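PDB 4JZA: uncharacterized protein, which probably dephosphorylates phosphoinositides such as phosphatidylinositol 3-phosphate, as a Legionella phosphatase linked to lipid metabolism in the host interaction. Local coordinates for residues D598-R603 / A632-R637; T621-L626 / R642-D647; Q37-H42 / K636-E641. All coordinates share one frame; numbering follows the deposited sequence.

Contact 1: D598-R603 / A632-R637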
# COMPACT_ATOMS: atom_id res chain seq x y z
N ASP A 598 -14.35 0.21 -26.95
CA ASP A 598 -14.69 -1.21 -26.66
C ASP A 598 -13.74 -1.86 -25.69
O ASP A 598 -14.18 -2.61 -24.80
CB ASP A 598 -14.68 -2.06 -27.94
CG ASP A 598 -15.94 -1.91 -28.74
OD1 ASP A 598 -16.91 -1.35 -28.22
OD2 ASP A 598 -15.94 -2.37 -29.90
N LEU A 599 -12.44 -1.60 -25.90
CA LEU A 599 -11.42 -2.21 -25.07
C LEU A 599 -11.50 -1.64 -23.66
O LEU A 599 -11.52 -2.39 -22.71
CB LEU A 599 -10.04 -2.02 -25.68
CG LEU A 599 -9.77 -2.88 -26.94
CD1 LEU A 599 -8.38 -2.61 -27.45
CD2 LEU A 599 -9.87 -4.37 -26.72
N TYR A 600 -11.60 -0.32 -23.56
CA TYR A 600 -11.69 0.35 -22.29
C TYR A 600 -12.90 -0.18 -21.56
O TYR A 600 -12.80 -0.57 -20.42
CB TYR A 600 -11.75 1.88 -22.48
CG TYR A 600 -11.75 2.64 -21.18
CD1 TYR A 600 -12.91 2.76 -20.43
CD2 TYR A 600 -10.58 3.23 -20.69
CE1 TYR A 600 -12.93 3.43 -19.24
CE2 TYR A 600 -10.57 3.88 -19.49
CZ TYR A 600 -11.75 3.98 -18.77
OH TYR A 600 -11.75 4.63 -17.56
N MSE A 601 -14.04 -0.26 -22.23
CA MSE A 601 -15.26 -0.75 -21.54
C MSE A 601 -15.31 -2.23 -21.27
O MSE A 601 -16.14 -2.66 -20.54
CB MSE A 601 -16.47 -0.36 -22.35
CG MSE A 601 -16.62 1.17 -22.33
SE MSE A 601 -18.07 1.85 -23.47
CE MSE A 601 -19.52 0.85 -22.62
N SER A 602 -14.44 -3.04 -21.84
CA SER A 602 -14.39 -4.44 -21.47
C SER A 602 -14.00 -4.52 -20.00
O SER A 602 -14.36 -5.48 -19.27
CB SER A 602 -13.38 -5.20 -22.32
OG SER A 602 -12.06 -4.74 -22.10
N ARG A 603 -13.22 -3.50 -19.61
CA ARG A 603 -12.77 -3.32 -18.23
C ARG A 603 -11.71 -4.32 -17.89
O ARG A 603 -11.44 -4.54 -16.73
CB ARG A 603 -13.91 -3.45 -17.22
CG ARG A 603 -15.01 -2.41 -17.36
CD ARG A 603 -15.79 -2.23 -16.08
NE ARG A 603 -15.76 -0.81 -15.85
CZ ARG A 603 -15.31 -0.20 -14.77
NH1 ARG A 603 -14.91 -0.87 -13.69
NH2 ARG A 603 -15.29 1.11 -14.77
N ALA A 632 -15.57 11.06 -24.65
CA ALA A 632 -16.98 11.38 -24.95
C ALA A 632 -17.79 10.19 -25.45
O ALA A 632 -18.93 10.01 -25.09
CB ALA A 632 -17.06 12.52 -25.96
N GLU A 633 -17.20 9.38 -26.28
CA GLU A 633 -17.87 8.18 -26.74
C GLU A 633 -18.16 7.22 -25.58
O GLU A 633 -19.25 6.65 -25.51
CB GLU A 633 -17.00 7.49 -27.81
CG GLU A 633 -17.57 6.18 -28.36
CD GLU A 633 -18.87 6.35 -29.12
OE1 GLU A 633 -19.31 7.50 -29.32
OE2 GLU A 633 -19.46 5.32 -29.53
N ILE A 634 -17.18 7.03 -24.68
CA ILE A 634 -17.39 6.15 -23.53
C ILE A 634 -18.51 6.70 -22.65
O ILE A 634 -19.43 5.94 -22.24
CB ILE A 634 -16.15 6.02 -22.68
CG1 ILE A 634 -15.07 5.28 -23.47
CG2 ILE A 634 -16.47 5.24 -21.40
CD1 ILE A 634 -13.65 5.53 -22.98
N ARG A 635 -18.43 8.00 -22.37
CA ARG A 635 -19.42 8.68 -21.56
C ARG A 635 -20.82 8.50 -22.10
O ARG A 635 -21.75 8.29 -21.35
CB ARG A 635 -19.11 10.18 -21.43
CG ARG A 635 -18.13 10.61 -20.32
CD ARG A 635 -17.99 12.13 -20.38
NE ARG A 635 -16.61 12.58 -20.42
CZ ARG A 635 -16.08 13.34 -21.38
NH1 ARG A 635 -16.79 13.71 -22.41
NH2 ARG A 635 -14.80 13.72 -21.32
N LYS A 636 -20.96 8.59 -23.41
CA LYS A 636 -22.27 8.56 -24.02
C LYS A 636 -22.73 7.12 -24.13
O LYS A 636 -23.87 6.80 -23.84
CB LYS A 636 -22.27 9.34 -25.35
CG LYS A 636 -22.08 10.86 -25.11
CD LYS A 636 -22.14 11.74 -26.36
CE LYS A 636 -21.03 11.44 -27.37
NZ LYS A 636 -21.09 12.37 -28.53
N ARG A 637 -21.85 6.21 -24.46
CA ARG A 637 -22.25 4.81 -24.44
C ARG A 637 -22.83 4.34 -23.07
O ARG A 637 -23.74 3.48 -23.02
CB ARG A 637 -21.06 3.93 -24.81
CG ARG A 637 -20.78 3.87 -26.30
CD ARG A 637 -19.58 2.98 -26.48
NE ARG A 637 -19.00 2.91 -27.82
CZ ARG A 637 -18.16 1.96 -28.19
NH1 ARG A 637 -17.85 1.00 -27.34
NH2 ARG A 637 -17.65 1.96 -29.41
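Arg637 meets Asp598 through a salt bridge, with NH1 donating to Asp598 OD1 at 2.7 Å in a moderately bent bond. The oxygen is approached from its anti side but well out of the carboxylate plane, it lies a little off the guanidinium plane, and the two flat groups are turned 52° against each other, so this is a one-point grip and not a paired, coplanar one. Beside it, the selenium of Met601, a selenomethionine, lies against the aliphatic part of Arg637, 3.6 Å from CD. Deeper in, Ile634 places CD1 over one face of the Tyr600 ring, a CH-pi contact 4.2 Å from the ring centroid, while its other branch, CG2, touches Met601 CG. With Tyr600 CG anti to the backbone N (chi1 -176°), the ring stands out toward helix 628-637 and offers its face to the isoleucine. Two helices of the α/β phosphatase are joined in this way: the last turns of 587-602 and 628-637 have axes 10.5 Å apart at closest approach and a crossing angle of -54°. Within the second helix, Glu633 OE2 accepts from Arg637 NE one turn later (3.0 Å), lying in the guanidinium plane. Two carboxylates thus meet the guanidinium at its edge, probably balancing its charge, and a third bond goes from NH2 to Ser594 O; together these would restrict its rotation. Further out, Tyr600 OH is bonded to Asp647, and His606 packs edge-to-face with the tyrosine ring. Leu644 of helix 643-652 touches both Tyr600 and Ile634.

Contact 2: T621-L626 / R642-D647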
# COMPACT_ATOMS: atom_id res chain seq x y z
N THR A 621 -7.77 8.91 -13.42
CA THR A 621 -7.82 10.16 -14.18
C THR A 621 -7.99 9.94 -15.70
O THR A 621 -7.26 10.48 -16.48
CB THR A 621 -6.55 10.94 -13.73
OG1 THR A 621 -6.90 11.81 -12.66
CG2 THR A 621 -6.06 11.78 -14.67
N PRO A 622 -8.98 9.14 -16.12
CA PRO A 622 -9.08 8.86 -17.55
C PRO A 622 -9.29 10.09 -18.43
O PRO A 622 -8.78 10.15 -19.54
CB PRO A 622 -10.32 7.96 -17.65
CG PRO A 622 -10.53 7.41 -16.29
CD PRO A 622 -10.07 8.50 -15.38
N GLU A 623 -10.10 11.04 -17.94
CA GLU A 623 -10.43 12.24 -18.71
C GLU A 623 -9.20 13.14 -18.89
O GLU A 623 -9.18 13.99 -19.77
CB GLU A 623 -11.59 13.02 -18.07
CG GLU A 623 -12.97 12.45 -18.39
CD GLU A 623 -14.11 12.98 -17.52
OE1 GLU A 623 -13.86 13.42 -16.39
OE2 GLU A 623 -15.29 12.93 -17.94
N TRP A 624 -8.15 12.95 -18.12
CA TRP A 624 -6.94 13.69 -18.41
C TRP A 624 -6.12 13.05 -19.51
O TRP A 624 -5.60 13.75 -20.34
CB TRP A 624 -6.06 13.86 -17.19
CG TRP A 624 -4.80 14.53 -17.49
CD1 TRP A 624 -3.57 14.04 -17.30
CD2 TRP A 624 -4.64 15.83 -18.03
NE1 TRP A 624 -2.62 14.95 -17.70
CE2 TRP A 624 -3.27 16.07 -18.15
CE3 TRP A 624 -5.54 16.84 -18.43
CZ2 TRP A 624 -2.76 17.24 -18.65
CZ3 TRP A 624 -5.04 17.99 -18.92
CH2 TRP A 624 -3.66 18.19 -19.05
N TYR A 625 -6.02 11.71 -19.48
CA TYR A 625 -5.10 10.93 -20.35
C TYR A 625 -5.71 10.55 -21.71
O TYR A 625 -4.98 10.22 -22.69
CB TYR A 625 -4.63 9.66 -19.62
CG TYR A 625 -3.80 9.96 -18.42
CD1 TYR A 625 -2.60 10.64 -18.56
CD2 TYR A 625 -4.20 9.60 -17.12
CE1 TYR A 625 -1.83 10.98 -17.46
CE2 TYR A 625 -3.41 9.91 -16.00
CZ TYR A 625 -2.21 10.61 -16.18
OH TYR A 625 -1.36 10.97 -15.14
N LEU A 626 -7.05 10.54 -21.76
CA LEU A 626 -7.76 10.14 -22.96
C LEU A 626 -8.03 11.38 -23.74
O LEU A 626 -8.27 12.41 -23.17
CB LEU A 626 -9.10 9.47 -22.64
CG LEU A 626 -9.09 8.05 -22.03
CD1 LEU A 626 -10.49 7.62 -21.62
CD2 LEU A 626 -8.53 7.05 -23.02
N ARG A 642 -20.53 11.21 -15.51
CA ARG A 642 -19.72 10.73 -14.39
C ARG A 642 -18.85 9.50 -14.67
O ARG A 642 -18.06 9.14 -13.79
CB ARG A 642 -20.63 10.21 -13.31
CG ARG A 642 -21.24 11.14 -12.31
CD ARG A 642 -22.17 10.24 -11.53
NE ARG A 642 -22.22 10.59 -10.12
CZ ARG A 642 -21.29 10.31 -9.22
NH1 ARG A 642 -20.19 9.67 -9.56
NH2 ARG A 642 -21.45 10.68 -7.98
N SER A 643 -19.02 8.79 -15.80
CA SER A 643 -18.48 7.39 -15.85
C SER A 643 -16.97 7.29 -15.71
O SER A 643 -16.50 6.47 -14.99
CB SER A 643 -18.99 6.59 -17.02
OG SER A 643 -19.46 7.49 -17.99
N LEU A 644 -16.24 8.21 -16.30
CA LEU A 644 -14.79 8.25 -16.13
C LEU A 644 -14.37 8.78 -14.76
O LEU A 644 -13.30 8.45 -14.29
CB LEU A 644 -14.10 9.04 -17.28
CG LEU A 644 -14.59 8.48 -18.65
CD1 LEU A 644 -14.20 9.36 -19.82
CD2 LEU A 644 -14.16 7.03 -18.87
N LYS A 645 -15.18 9.59 -14.10
CA LYS A 645 -14.85 10.03 -12.74
C LYS A 645 -15.10 8.91 -11.70
O LYS A 645 -14.39 8.81 -10.71
CB LYS A 645 -15.58 11.30 -12.39
CG LYS A 645 -15.10 12.50 -13.21
CD LYS A 645 -15.86 13.77 -12.86
CE LYS A 645 -15.14 15.05 -13.30
NZ LYS A 645 -15.40 15.31 -14.74
N ASP A 646 -16.06 8.04 -11.97
CA ASP A 646 -16.28 6.88 -11.18
C ASP A 646 -15.11 5.94 -11.32
O ASP A 646 -14.66 5.36 -10.32
CB ASP A 646 -17.55 6.15 -11.64
CG ASP A 646 -18.85 6.96 -11.38
OD1 ASP A 646 -18.77 7.88 -10.54
OD2 ASP A 646 -19.93 6.69 -11.99
N ASP A 647 -14.61 5.75 -12.55
CA ASP A 647 -13.41 4.95 -12.72
C ASP A 647 -12.28 5.48 -11.85
O ASP A 647 -11.59 4.70 -11.22
CB ASP A 647 -12.99 4.87 -14.20
CG ASP A 647 -13.94 3.96 -15.02
OD1 ASP A 647 -14.75 3.34 -14.33
OD2 ASP A 647 -13.91 3.90 -16.29
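The carboxylate of Glu623 has Leu644 CB over one face, 3.9 Å from CD, and receives Lys645 NZ at its rim, where OE1 is met 2.9 Å away on the syn side and 19° out of the plane. The other oxygen, OE2, forms a salt bridge with Arg635 of helix 628-637, so the group sits between two cations that would tend to keep it ionised. The puckered ring of Pro622 has CB 3.9 Å from Leu644 CB, while its CD touches the carbonyl oxygen of Leu644 and its CG reaches Asp647 CB. Leu644 fills the angle between the two: its CD1 lies against Glu623 CG at 3.6 Å and, more distantly, faces Leu626 CD1. The lysine crosses the glutamate at about a right angle; its chain runs extended until CE and then bends at chi4 (82°), which turns NZ back onto OE1. Ile634 and Tyr600 also touch Leu644, enclosing the leucine from helices 628-637 and 587-602. Asp647 directs its carboxylate to Arg603, Tyr600 and His606. The arrangement is that of a short helical turn, 622-625, docked on the start of helix 643-652, an apolar leucine contact edged by a salt bridge within the helical part of an α/β fold.

Contact 3: Q37-H42 / K636-E641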
# COMPACT_ATOMS: atom_id res chain seq x y z
N GLN A 37 -22.12 -4.86 -19.75
CA GLN A 37 -21.73 -3.64 -20.44
C GLN A 37 -21.40 -2.56 -19.42
O GLN A 37 -20.46 -1.76 -19.56
CB GLN A 37 -22.90 -3.18 -21.32
CG GLN A 37 -22.49 -2.14 -22.36
CD GLN A 37 -23.17 -0.76 -22.28
OE1 GLN A 37 -23.74 -0.39 -21.25
NE2 GLN A 37 -23.09 0.02 -23.37
N LYS A 38 -22.20 -2.57 -18.36
CA LYS A 38 -22.27 -1.51 -17.37
C LYS A 38 -21.41 -1.91 -16.18
O LYS A 38 -21.58 -2.99 -15.62
CB LYS A 38 -23.73 -1.38 -17.01
CG LYS A 38 -24.13 -0.48 -15.87
CD LYS A 38 -25.63 -0.64 -15.61
CE LYS A 38 -26.03 -0.27 -14.18
NZ LYS A 38 -26.15 1.20 -14.03
N PRO A 39 -20.47 -1.04 -15.78
CA PRO A 39 -19.74 -1.37 -14.54
C PRO A 39 -20.66 -1.75 -13.39
O PRO A 39 -21.71 -1.12 -13.20
CB PRO A 39 -19.03 -0.07 -14.19
CG PRO A 39 -19.17 0.81 -15.38
CD PRO A 39 -20.36 0.38 -16.13
N ASP A 40 -20.26 -2.73 -12.60
CA ASP A 40 -21.02 -3.14 -11.41
C ASP A 40 -20.35 -2.59 -10.14
O ASP A 40 -19.44 -3.21 -9.57
CB ASP A 40 -21.10 -4.66 -11.36
CG ASP A 40 -21.97 -5.15 -10.23
OD1 ASP A 40 -22.38 -4.33 -9.39
OD2 ASP A 40 -22.24 -6.37 -10.22
N TYR A 41 -20.77 -1.42 -9.69
CA TYR A 41 -20.08 -0.81 -8.56
C TYR A 41 -20.42 -1.51 -7.23
O TYR A 41 -19.60 -1.53 -6.32
CB TYR A 41 -20.22 0.73 -8.58
CG TYR A 41 -19.25 1.38 -9.59
CD1 TYR A 41 -17.84 1.25 -9.44
CD2 TYR A 41 -19.72 2.08 -10.74
CE1 TYR A 41 -16.95 1.81 -10.36
CE2 TYR A 41 -18.83 2.63 -11.65
CZ TYR A 41 -17.45 2.50 -11.46
OH TYR A 41 -16.57 3.05 -12.36
N HIS A 42 -21.58 -2.15 -7.13
CA HIS A 42 -21.84 -3.01 -5.98
C HIS A 42 -20.82 -4.13 -5.83
O HIS A 42 -20.41 -4.47 -4.72
CB HIS A 42 -23.26 -3.58 -5.95
CG HIS A 42 -23.54 -4.36 -4.70
ND1 HIS A 42 -23.28 -5.72 -4.59
CD2 HIS A 42 -23.91 -3.94 -3.47
CE1 HIS A 42 -23.53 -6.10 -3.35
NE2 HIS A 42 -23.91 -5.04 -2.65
N LYS A 636 -20.96 8.59 -23.41
CA LYS A 636 -22.27 8.56 -24.02
C LYS A 636 -22.73 7.12 -24.13
O LYS A 636 -23.87 6.80 -23.84
CB LYS A 636 -22.27 9.34 -25.35
CG LYS A 636 -22.08 10.86 -25.11
CD LYS A 636 -22.14 11.74 -26.36
CE LYS A 636 -21.03 11.44 -27.37
NZ LYS A 636 -21.09 12.37 -28.53
N ARG A 637 -21.85 6.21 -24.46
CA ARG A 637 -22.25 4.81 -24.44
C ARG A 637 -22.83 4.34 -23.07
O ARG A 637 -23.74 3.48 -23.02
CB ARG A 637 -21.06 3.93 -24.81
CG ARG A 637 -20.78 3.87 -26.30
CD ARG A 637 -19.58 2.98 -26.48
NE ARG A 637 -19.00 2.91 -27.82
CZ ARG A 637 -18.16 1.96 -28.19
NH1 ARG A 637 -17.85 1.00 -27.34
NH2 ARG A 637 -17.65 1.96 -29.41
N LEU A 638 -22.27 4.88 -21.98
CA LEU A 638 -22.73 4.57 -20.63
C LEU A 638 -23.81 5.52 -20.12
O LEU A 638 -24.31 5.32 -19.03
CB LEU A 638 -21.54 4.60 -19.67
CG LEU A 638 -20.49 3.51 -19.88
CD1 LEU A 638 -19.24 3.82 -19.09
CD2 LEU A 638 -21.04 2.18 -19.43
N ASP A 639 -24.12 6.54 -20.91
CA ASP A 639 -25.11 7.54 -20.65
C ASP A 639 -24.81 8.36 -19.40
O ASP A 639 -25.73 8.86 -18.79
CB ASP A 639 -26.52 6.90 -20.56
CG ASP A 639 -27.68 7.90 -20.86
OD1 ASP A 639 -27.48 8.82 -21.70
OD2 ASP A 639 -28.76 7.75 -20.24
N SER A 640 -23.55 8.54 -19.04
CA SER A 640 -23.23 9.20 -17.78
C SER A 640 -22.06 10.12 -18.00
O SER A 640 -21.07 9.67 -18.57
CB SER A 640 -22.88 8.15 -16.71
OG SER A 640 -22.71 8.74 -15.41
N GLU A 641 -22.19 11.39 -17.58
CA GLU A 641 -21.06 12.34 -17.53
C GLU A 641 -20.06 11.93 -16.50
O GLU A 641 -18.89 12.30 -16.57
CB GLU A 641 -21.49 13.77 -17.19
CG GLU A 641 -21.86 14.60 -18.36
CD GLU A 641 -20.71 14.84 -19.33
OE1 GLU A 641 -19.70 15.42 -18.89
OE2 GLU A 641 -20.85 14.49 -20.53
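Gln37 approaches the C-terminal end of helix 628-637 with its amide: NE2 lies 3.5 Å from Arg637 O, too long for a hydrogen bond, and OE1 is 4.1 Å from Leu638 CD2. Its CG is anti to the backbone N (chi1 -165°) and the chain then bends at chi2, which carries the amide across to the helix end. The carbonyl of Gln37 also touches the same leucine methyl, CD2, at 4.0 Å. At Lys38 the backbone alone comes close, CA lying 4.4 Å from Leu638 CD2. Pro39 makes the tightest apolar touch, its CD 3.8 Å from that CD2, with the two side chains meeting at a slant. Beyond it the chain turns into helix 41-62, where Asp40 serves as N-cap through OD1 on the backbone N of Arg43. Opposite this strand-to-helix connection, a Schellman motif ends helix 628-637: Asp639 takes positive phi, its N bonds back to Lys636 O at 3.0 Å, and Ser640 N probably reaches Arg635 O. Leu638, in that closing turn, also packs on Met601 and Ser643, while the guanidinium of Arg637 leads away, held by Asp598. No hydrogen bond or salt bridge crosses between the two segments, so this surface contact rests on van der Waals packing of one leucine methyl against a proline and adjoining main chain, and the glutamine amide gains at most a weak polar attraction from the helix end.

Overall arrangement
From the N terminus, the connection after strand 31-35 meets the end of helix 628-637 in contact 3, which closes a loop of almost six hundred residues and brings the start of the chain to this helical region. Contacts 1 and 2 close far shorter loops, of 28 and 15 residues. Contacts 1 and 3 end on the same stretch, sharing Lys636 and Arg637, whereas contact 2 crosses both because its segments alternate with theirs. Contacts 1 and 2 meet where Tyr600 faces Pro622 and Leu644; contacts 2 and 3 meet where Ser643 packs on Leu638. Together they bind helices 587-602, 622-625, 628-637 and 643-652 to the turn before helix 41-62.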